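Long-range contacts in putative methylthioribose-1-phosphate isomerase (Pyrococcus horikoshii OT3, PDB 6A34), which probably catalyses the interconversion of 5-methylthioribose 1-phosphate and 5-methylthioribulose 1-phosphate in the methionine salvage pathway: residues Ala279-Ile284 / Ile335-Val340; Asn28-Pro33 / Ile51-Val56; Glu200-Leu205 / Ile225-Ala230. All coordinates share one frame; numbering follows the deposited sequence.

Along the chain the contacts come in series: interaction 2 closes before interaction 3 opens, and interaction 3 before interaction 1. Interactions 1 and 3 share the seven-stranded mixed sheet, interaction 3 following strand 193-199 and strand 222-225, outermost within this chain, interaction 1 joining the end of strand 275-278 to strands 333-336 and 339-341; their centres are about 26 Å apart. Interaction 2 joins the loop after strand 23-27 to the C-terminal end of helix 44-52 and lies across the chain's centre from interaction 1, about 27 Å between centres. Interactions 2 and 3 come within about 7 Å at their nearest atoms, and both adjoin predicted substrate-binding residues, consistent with a site assembled from both regions.

Interaction 1 of 3, residues Ala279-Ile284 / Ile335-Val340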
loop_
_atom_site.group_PDB
_atom_site.type_symbol
_atom_site.label_atom_id
_atom_site.label_comp_id
_atom_site.label_asym_id
_atom_site.label_seq_id
_atom_site.Cartn_x
_atom_site.Cartn_y
_atom_site.Cartn_z
ATOM N N ALA A 279 4.106 -19.426 13.223
ATOM C CA ALA A 279 2.793 -19.675 13.823
ATOM C C ALA A 279 2.842 -20.881 14.753
ATOM O O ALA A 279 3.694 -21.751 14.573
ATOM C CB ALA A 279 1.785 -19.911 12.759
ATOM N N PRO A 280 1.922 -20.978 15.745
ATOM C CA PRO A 280 1.813 -22.163 16.595
ATOM C C PRO A 280 1.177 -23.323 15.828
ATOM O O PRO A 280 0.527 -23.081 14.814
ATOM C CB PRO A 280 0.934 -21.690 17.764
ATOM C CG PRO A 280 0.081 -20.591 17.178
ATOM C CD PRO A 280 0.897 -19.970 16.059
ATOM N N LEU A 281 1.382 -24.558 16.314
ATOM C CA LEU A 281 0.820 -25.797 15.718
ATOM C C LEU A 281 -0.694 -25.692 15.464
ATOM O O LEU A 281 -1.187 -26.216 14.474
ATOM C CB LEU A 281 1.137 -26.997 16.613
ATOM C CG LEU A 281 2.196 -27.956 16.064
ATOM C CD1 LEU A 281 3.459 -27.215 15.673
ATOM C CD2 LEU A 281 2.506 -29.050 17.069
ATOM N N SER A 282 -1.419 -24.991 16.335
ATOM C CA SER A 282 -2.855 -24.893 16.268
ATOM C C SER A 282 -3.308 -24.090 15.039
ATOM O O SER A 282 -4.495 -24.079 14.733
ATOM C CB SER A 282 -3.405 -24.293 17.544
ATOM O OG SER A 282 -2.917 -22.974 17.727
ATOM N N SER A 283 -2.382 -23.406 14.354
ATOM C CA SER A 283 -2.709 -22.634 13.132
ATOM C C SER A 283 -2.487 -23.489 11.878
ATOM O O SER A 283 -2.784 -23.053 10.780
ATOM C CB SER A 283 -1.903 -21.353 13.043
ATOM O OG SER A 283 -2.065 -20.582 14.217
ATOM N N ILE A 284 -1.931 -24.693 12.049
ATOM C CA ILE A 284 -1.766 -25.607 10.954
ATOM C C ILE A 284 -3.027 -26.467 10.862
ATOM O O ILE A 284 -3.331 -27.224 11.770
ATOM C CB ILE A 284 -0.491 -26.448 11.120
ATOM C CG1 ILE A 284 0.738 -25.569 11.324
ATOM C CG2 ILE A 284 -0.300 -27.410 9.960
ATOM C CD1 ILE A 284 1.914 -26.318 11.878
ATOM N N ILE A 335 8.457 -21.495 11.240
ATOM C CA ILE A 335 8.832 -21.428 12.623
ATOM C C ILE A 335 7.576 -21.701 13.447
ATOM O O ILE A 335 6.596 -20.977 13.317
ATOM C CB ILE A 335 9.472 -20.075 12.965
ATOM C CG1 ILE A 335 10.630 -19.734 12.032
ATOM C CG2 ILE A 335 9.921 -20.069 14.417
ATOM C CD1 ILE A 335 10.931 -18.267 11.941
ATOM N N THR A 336 7.605 -22.783 14.232
ATOM C CA THR A 336 6.497 -23.147 15.106
ATOM C C THR A 336 6.976 -23.186 16.559
ATOM O O THR A 336 8.161 -23.077 16.849
ATOM C CB THR A 336 5.871 -24.505 14.772
ATOM O OG1 THR A 336 6.671 -25.519 15.372
ATOM C CG2 THR A 336 5.694 -24.729 13.290
ATOM N N ASP A 337 6.014 -23.362 17.466
ATOM C CA ASP A 337 6.290 -23.409 18.909
ATOM C C ASP A 337 6.887 -24.776 19.270
ATOM O O ASP A 337 7.210 -24.974 20.430
ATOM C CB ASP A 337 5.024 -23.148 19.722
ATOM C CG ASP A 337 3.944 -24.191 19.489
ATOM O OD1 ASP A 337 3.496 -24.339 18.322
ATOM O OD2 ASP A 337 3.562 -24.853 20.477
ATOM N N ARG A 338 7.054 -25.673 18.282
ATOM C CA ARG A 338 7.692 -26.988 18.511
ATOM C C ARG A 338 8.861 -27.192 17.542
ATOM O O ARG A 338 9.210 -28.295 17.240
ATOM C CB ARG A 338 6.648 -28.109 18.418
ATOM C CG ARG A 338 5.555 -28.048 19.491
ATOM C CD ARG A 338 6.093 -28.170 20.928
ATOM N NE ARG A 338 5.093 -28.163 22.013
ATOM C CZ ARG A 338 5.369 -28.028 23.322
ATOM N NH1 ARG A 338 6.622 -27.997 23.751
ATOM N NH2 ARG A 338 4.385 -27.901 24.197
ATOM N N GLY A 339 9.479 -26.103 17.084
ATOM C CA GLY A 339 10.645 -26.178 16.215
ATOM C C GLY A 339 10.330 -25.709 14.803
ATOM O O GLY A 339 9.159 -25.433 14.466
ATOM N N VAL A 340 11.388 -25.577 13.994
ATOM C CA VAL A 340 11.300 -25.041 12.665
ATOM C C VAL A 340 11.146 -26.224 11.716
ATOM O O VAL A 340 11.894 -27.159 11.835
ATOM C CB VAL A 340 12.523 -24.207 12.280
ATOM C CG1 VAL A 340 12.322 -23.609 10.896
ATOM C CG2 VAL A 340 12.845 -23.123 13.294
#
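D337 reaches from a beta hairpin to the backbone of L281, where strand 275-278 of the Rossmann-like sheet gives way to a short 3-10 turn. CG of D337 stands between its own backbone N and carbonyl carbon (chi1 62°), a torsion that brings OD1 to the L281 N-H. The bond from L281 N to D337 OD1 is 2.9 Å long and meets the oxygen nearly along its C-O axis. The same OD1 sits 3.2 Å from P280 CA, which tucks the start of the turn against the carboxylate. The other oxygen, OD2, forms a salt bridge with R149 of helix 125-157, tying the hairpin to that helix as well.

L281 lies obliquely against T336 and applies one methyl to each of two neighbours. Its CD1 rests 3.6 Å from T336 OG1, with T336 CB almost as near, while CD2 meets CG of R338 at 4.0 Å, those two side chains crossing at about a right angle. L352 of helix 345-354 packs against both L281 and T336.

One rung of the parallel pairing between the neighbouring strands persists beside these side chains, A279 N to I335 O. A CA-H...O contact from T336 CA to A279 O, 3.2 Å, follows it.

T336 also shapes the type I turn from T336 to G339 that joins the antiparallel strands. Its hydroxyl is turned into the hairpin, accepting from R338 N as an ST turn. It also donates to G339 O, which takes T336 N as a second donor. That hydroxyl bond, T336 OG1 to G339 O, is 2.6 Å long and lies in the carbonyl plane, on a lone pair.

Interaction 2 of 3, residues Asn28-Pro33 / Ile51-Val56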
loop_
_atom_site.group_PDB
_atom_site.type_symbol
_atom_site.label_atom_id
_atom_site.label_comp_id
_atom_site.label_asym_id
_atom_site.label_seq_id
_atom_site.Cartn_x
_atom_site.Cartn_y
_atom_site.Cartn_z
ATOM N N ASN A 28 -6.710 -1.332 25.043
ATOM C CA ASN A 28 -7.744 -0.835 24.156
ATOM C C ASN A 28 -7.125 -0.581 22.783
ATOM O O ASN A 28 -6.547 0.495 22.531
ATOM C CB ASN A 28 -8.423 0.441 24.651
ATOM C CG ASN A 28 -9.698 0.715 23.885
ATOM O OD1 ASN A 28 -9.771 0.453 22.682
ATOM N ND2 ASN A 28 -10.728 1.155 24.591
ATOM N N GLN A 29 -7.292 -1.562 21.899
ATOM C CA GLN A 29 -6.648 -1.555 20.586
ATOM C C GLN A 29 -7.414 -0.628 19.628
ATOM O O GLN A 29 -6.903 -0.348 18.548
ATOM C CB GLN A 29 -6.520 -2.989 20.055
ATOM C CG GLN A 29 -5.666 -3.899 20.951
ATOM C CD GLN A 29 -5.183 -5.159 20.268
ATOM O OE1 GLN A 29 -4.754 -5.120 19.115
ATOM N NE2 GLN A 29 -5.247 -6.290 20.970
ATOM N N ARG A 30 -8.606 -0.144 20.025
ATOM C CA ARG A 30 -9.333 0.874 19.245
ATOM C C ARG A 30 -8.729 2.270 19.431
ATOM O O ARG A 30 -8.897 3.098 18.580
ATOM C CB ARG A 30 -10.809 0.966 19.628
ATOM C CG ARG A 30 -11.644 -0.197 19.125
ATOM C CD ARG A 30 -12.786 -0.448 20.105
ATOM N NE ARG A 30 -13.503 0.767 20.474
ATOM C CZ ARG A 30 -14.456 1.330 19.734
ATOM N NH1 ARG A 30 -14.860 0.756 18.607
ATOM N NH2 ARG A 30 -14.995 2.472 20.126
ATOM N N LEU A 31 -8.060 2.529 20.551
ATOM C CA LEU A 31 -7.537 3.865 20.830
ATOM C C LEU A 31 -6.117 4.022 20.257
ATOM O O LEU A 31 -5.644 5.135 20.094
ATOM C CB LEU A 31 -7.582 4.121 22.346
ATOM C CG LEU A 31 -8.986 4.144 22.957
ATOM C CD1 LEU A 31 -8.956 4.380 24.467
ATOM C CD2 LEU A 31 -9.877 5.182 22.273
ATOM N N LEU A 32 -5.453 2.907 19.928
ATOM C CA LEU A 32 -4.072 2.964 19.451
ATOM C C LEU A 32 -4.084 3.489 18.021
ATOM O O LEU A 32 -5.058 3.265 17.291
ATOM C CB LEU A 32 -3.419 1.577 19.536
ATOM C CG LEU A 32 -3.123 1.083 20.952
ATOM C CD1 LEU A 32 -2.636 -0.355 20.936
ATOM C CD2 LEU A 32 -2.124 1.982 21.667
ATOM N N PRO A 33 -3.024 4.205 17.635
ATOM C CA PRO A 33 -1.815 4.470 18.409
ATOM C C PRO A 33 -1.784 5.820 19.146
ATOM O O PRO A 33 -0.778 6.169 19.782
ATOM C CB PRO A 33 -0.725 4.476 17.321
ATOM C CG PRO A 33 -1.439 5.116 16.142
ATOM C CD PRO A 33 -2.846 4.558 16.227
ATOM N N ILE A 51 -15.297 -7.736 22.938
ATOM C CA ILE A 51 -14.948 -8.613 21.828
ATOM C C ILE A 51 -15.622 -8.113 20.534
ATOM O O ILE A 51 -14.962 -8.023 19.513
ATOM C CB ILE A 51 -15.304 -10.075 22.142
ATOM C CG1 ILE A 51 -14.345 -10.670 23.176
ATOM C CG2 ILE A 51 -15.342 -10.912 20.872
ATOM C CD1 ILE A 51 -14.976 -11.732 24.027
ATOM N N LYS A 52 -16.929 -7.831 20.588
ATOM C CA LYS A 52 -17.706 -7.342 19.424
ATOM C C LYS A 52 -17.152 -6.007 18.899
ATOM O O LYS A 52 -17.083 -5.816 17.696
ATOM C CB LYS A 52 -19.177 -7.109 19.781
ATOM C CG LYS A 52 -20.124 -8.291 19.609
ATOM C CD LYS A 52 -21.587 -7.881 19.352
ATOM C CE LYS A 52 -22.019 -6.631 20.099
ATOM N NZ LYS A 52 -23.491 -6.459 20.113
ATOM N N ASN A 53 -16.857 -5.101 19.835
ATOM C CA ASN A 53 -16.160 -3.799 19.716
ATOM C C ASN A 53 -14.789 -3.859 19.025
ATOM O O ASN A 53 -14.281 -2.821 18.622
ATOM C CB ASN A 53 -15.762 -3.265 21.105
ATOM C CG ASN A 53 -16.558 -2.051 21.505
ATOM O OD1 ASN A 53 -17.055 -1.352 20.633
ATOM N ND2 ASN A 53 -16.673 -1.791 22.795
ATOM N N MET A 54 -14.123 -5.020 19.075
ATOM C CA MET A 54 -12.692 -5.180 18.726
ATOM C C MET A 54 -11.789 -4.258 19.580
ATOM O O MET A 54 -10.720 -3.773 19.133
ATOM C CB MET A 54 -12.495 -4.974 17.222
ATOM C CG MET A 54 -13.344 -5.974 16.431
ATOM S SD MET A 54 -13.164 -5.932 14.631
ATOM C CE MET A 54 -14.582 -6.918 14.137
ATOM N N THR A 55 -12.186 -4.068 20.850
ATOM C CA THR A 55 -11.328 -3.492 21.903
ATOM C C THR A 55 -10.123 -4.426 22.113
ATOM O O THR A 55 -8.976 -4.005 22.295
ATOM C CB THR A 55 -12.138 -3.273 23.191
ATOM O OG1 THR A 55 -13.129 -2.263 22.964
ATOM C CG2 THR A 55 -11.285 -2.871 24.374
ATOM N N VAL A 56 -10.413 -5.720 22.068
ATOM C CA VAL A 56 -9.424 -6.749 21.935
ATOM C C VAL A 56 -9.522 -7.301 20.511
ATOM O O VAL A 56 -10.619 -7.369 19.943
ATOM C CB VAL A 56 -9.610 -7.872 22.983
ATOM C CG1 VAL A 56 -11.027 -8.450 22.996
ATOM C CG2 VAL A 56 -8.615 -8.988 22.762
#
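N28 meets T55 obliquely, the T55 methyl CG2 lying 4.0 Å from the amide carbon CG of N28. The amide swings back along its own chain: with CG anti to the backbone N (chi1 -166°), OD1 accepts from R30 N in an Asx turn, and ND2 is bonded to E39. Q29 supplies the hydrogen bond across the contact, Q29 N to T55 O, 3.0 Å and nearly straight at 169°. Its extended side chain passes that carbonyl, and the amide bonds R57 through OE1 and L172 O through NE2. R30 bends at chi2 and chi3 over the end of helix 44-52. Its CD comes within 3.2 Å of N53 O and 3.4 Å of T55 OG1, and its guanidinium stacks on the N53 amide, planes 29° apart, with OD1 of N53 over one face, offset toward the rim. There the helix finishes in a Schellman motif, M54 having positive phi. The arrangement is a loop packed on a helix C-terminus, beside R57 and R100, both predicted to bind substrate.

Interaction 3 of 3, residues Glu200-Leu205 / Ile225-Ala230; sequences ETRPVL and IADNAA
This buried polar contact joins two loops that follow adjacent parallel strands, 193-199 and 222-225, at one end of the Rossmann-like sheet. The strand pairing ends with E200 N to I225 O, 2.9 Å. Beyond it the D227 carboxylate takes over from backbone carbonyls and receives two successive N-H groups. T201 N donates to OD1 at 3.0 Å and R202 N to OD2 at 2.9 Å. Each oxygen uses its syn lone pair, and the pair of bonds, just ahead of the cis peptide before P203, fixes the carboxylate's rotation. T201, whose N-H is held here, also bonds D199 O and C167 N through its hydroxyl, C167 being the predicted transition-state stabiliser.

The E200 side chain crosses that of D227 at about a right angle, the two carboxylate planes 65° apart. Its CG, between backbone N and carbonyl carbon (chi1 61°), rests 3.6 Å from I225 O, and OE2 lies against A226, 3.9 Å from its CA. OE2 of E200 and OD2 of D227, like charges, are 4.6 Å apart. R202 of the second subunit forms a salt bridge with E200 and probably eases them; the exchange is reciprocal, tying the loops into the dimer interface. A water lies between the acids: it accepts from D227 N, donates weakly to D227 OD2, and donates to E200 OE2 at 2.6 Å.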
loop_
_atom_site.group_PDB
_atom_site.type_symbol
_atom_site.label_atom_id
_atom_site.label_comp_id
_atom_site.label_asym_id
_atom_site.label_seq_id
_atom_site.Cartn_x
_atom_site.Cartn_y
_atom_site.Cartn_z
ATOM N N GLU A 200 3.255 -0.844 6.212
ATOM C CA GLU A 200 2.099 -0.233 6.870
ATOM C C GLU A 200 0.892 -1.178 6.833
ATOM O O GLU A 200 0.084 -1.170 7.781
ATOM C CB GLU A 200 1.801 1.150 6.289
ATOM C CG GLU A 200 1.455 1.201 4.803
ATOM C CD GLU A 200 1.062 2.612 4.360
ATOM O OE1 GLU A 200 1.118 3.505 5.232
ATOM O OE2 GLU A 200 0.669 2.825 3.159
ATOM N N THR A 201 0.758 -1.930 5.719
ATOM C CA THR A 201 -0.228 -3.001 5.490
ATOM C C THR A 201 -1.658 -2.471 5.293
ATOM O O THR A 201 -2.573 -2.690 6.119
ATOM C CB THR A 201 -0.181 -4.054 6.604
ATOM O OG1 THR A 201 1.183 -4.309 6.947
ATOM C CG2 THR A 201 -0.817 -5.356 6.165
ATOM N N ARG A 202 -1.854 -1.807 4.155
ATOM C CA ARG A 202 -3.158 -1.427 3.668
ATOM C C ARG A 202 -3.934 -2.699 3.337
ATOM O O ARG A 202 -3.324 -3.720 3.036
ATOM C CB ARG A 202 -3.044 -0.544 2.415
ATOM C CG ARG A 202 -2.819 0.938 2.694
ATOM C CD ARG A 202 -4.044 1.652 3.246
ATOM N NE ARG A 202 -5.085 1.826 2.253
ATOM C CZ ARG A 202 -6.317 2.228 2.522
ATOM N NH1 ARG A 202 -6.723 2.325 3.781
ATOM N NH2 ARG A 202 -7.124 2.517 1.515
ATOM N N PRO A 203 -5.268 -2.633 3.387
ATOM C CA PRO A 203 -6.019 -1.429 3.715
ATOM C C PRO A 203 -6.194 -1.114 5.210
ATOM O O PRO A 203 -6.473 0.036 5.563
ATOM C CB PRO A 203 -7.426 -1.677 3.156
ATOM C CG PRO A 203 -7.507 -3.174 2.953
ATOM C CD PRO A 203 -6.091 -3.552 2.601
ATOM N N VAL A 204 -6.078 -2.119 6.089
ATOM C CA VAL A 204 -6.503 -1.956 7.484
ATOM C C VAL A 204 -5.421 -1.209 8.299
ATOM O O VAL A 204 -5.749 -0.626 9.298
ATOM C CB VAL A 204 -6.930 -3.320 8.095
ATOM C CG1 VAL A 204 -7.325 -3.214 9.561
ATOM C CG2 VAL A 204 -8.096 -3.945 7.336
ATOM N N LEU A 205 -4.158 -1.242 7.860
ATOM C CA LEU A 205 -3.001 -0.436 8.377
ATOM C C LEU A 205 -2.540 -0.877 9.771
ATOM O O LEU A 205 -2.040 -0.065 10.560
ATOM C CB LEU A 205 -3.318 1.069 8.361
ATOM C CG LEU A 205 -3.436 1.661 6.958
ATOM C CD1 LEU A 205 -4.285 2.920 6.991
ATOM C CD2 LEU A 205 -2.064 1.947 6.346
ATOM N N ILE A 225 7.214 1.829 6.315
ATOM C CA ILE A 225 7.199 2.096 4.860
ATOM C C ILE A 225 5.829 1.775 4.255
ATOM O O ILE A 225 5.060 0.923 4.760
ATOM C CB ILE A 225 8.260 1.270 4.116
ATOM C CG1 ILE A 225 8.071 -0.227 4.363
ATOM C CG2 ILE A 225 9.691 1.731 4.412
ATOM C CD1 ILE A 225 8.949 -1.040 3.476
ATOM N N ALA A 226 5.570 2.400 3.100
ATOM C CA ALA A 226 4.423 2.044 2.271
ATOM C C ALA A 226 4.694 0.651 1.697
ATOM O O ALA A 226 5.826 0.296 1.428
ATOM C CB ALA A 226 4.191 3.067 1.173
ATOM N N ASP A 227 3.630 -0.124 1.515
ATOM C CA ASP A 227 3.706 -1.511 0.995
ATOM C C ASP A 227 4.462 -1.556 -0.331
ATOM O O ASP A 227 5.219 -2.475 -0.593
ATOM C CB ASP A 227 2.292 -2.052 0.870
ATOM C CG ASP A 227 1.584 -2.094 2.212
ATOM O OD1 ASP A 227 2.243 -2.540 3.192
ATOM O OD2 ASP A 227 0.379 -1.682 2.275
ATOM N N ASN A 228 4.186 -0.559 -1.173
ATOM C CA ASN A 228 4.840 -0.323 -2.435
ATOM C C ASN A 228 6.358 -0.345 -2.285
ATOM O O ASN A 228 7.063 -0.633 -3.232
ATOM C CB ASN A 228 4.444 1.040 -3.040
ATOM C CG ASN A 228 3.169 0.971 -3.847
ATOM O OD1 ASN A 228 2.847 -0.083 -4.421
ATOM N ND2 ASN A 228 2.455 2.078 -3.912
ATOM N N ALA A 229 6.880 0.044 -1.131
ATOM C CA ALA A 229 8.320 0.210 -1.057
ATOM C C ALA A 229 9.023 -1.080 -0.633
ATOM O O ALA A 229 10.261 -1.100 -0.511
ATOM C CB ALA A 229 8.641 1.329 -0.072
ATOM N N ALA A 230 8.291 -2.147 -0.307
ATOM C CA ALA A 230 9.032 -3.323 0.254
ATOM C C ALA A 230 9.979 -3.885 -0.813
ATOM O O ALA A 230 11.076 -4.325 -0.519
ATOM C CB ALA A 230 8.077 -4.361 0.781
HETATM O O HOH W 1 0.980 0.796 1.573
#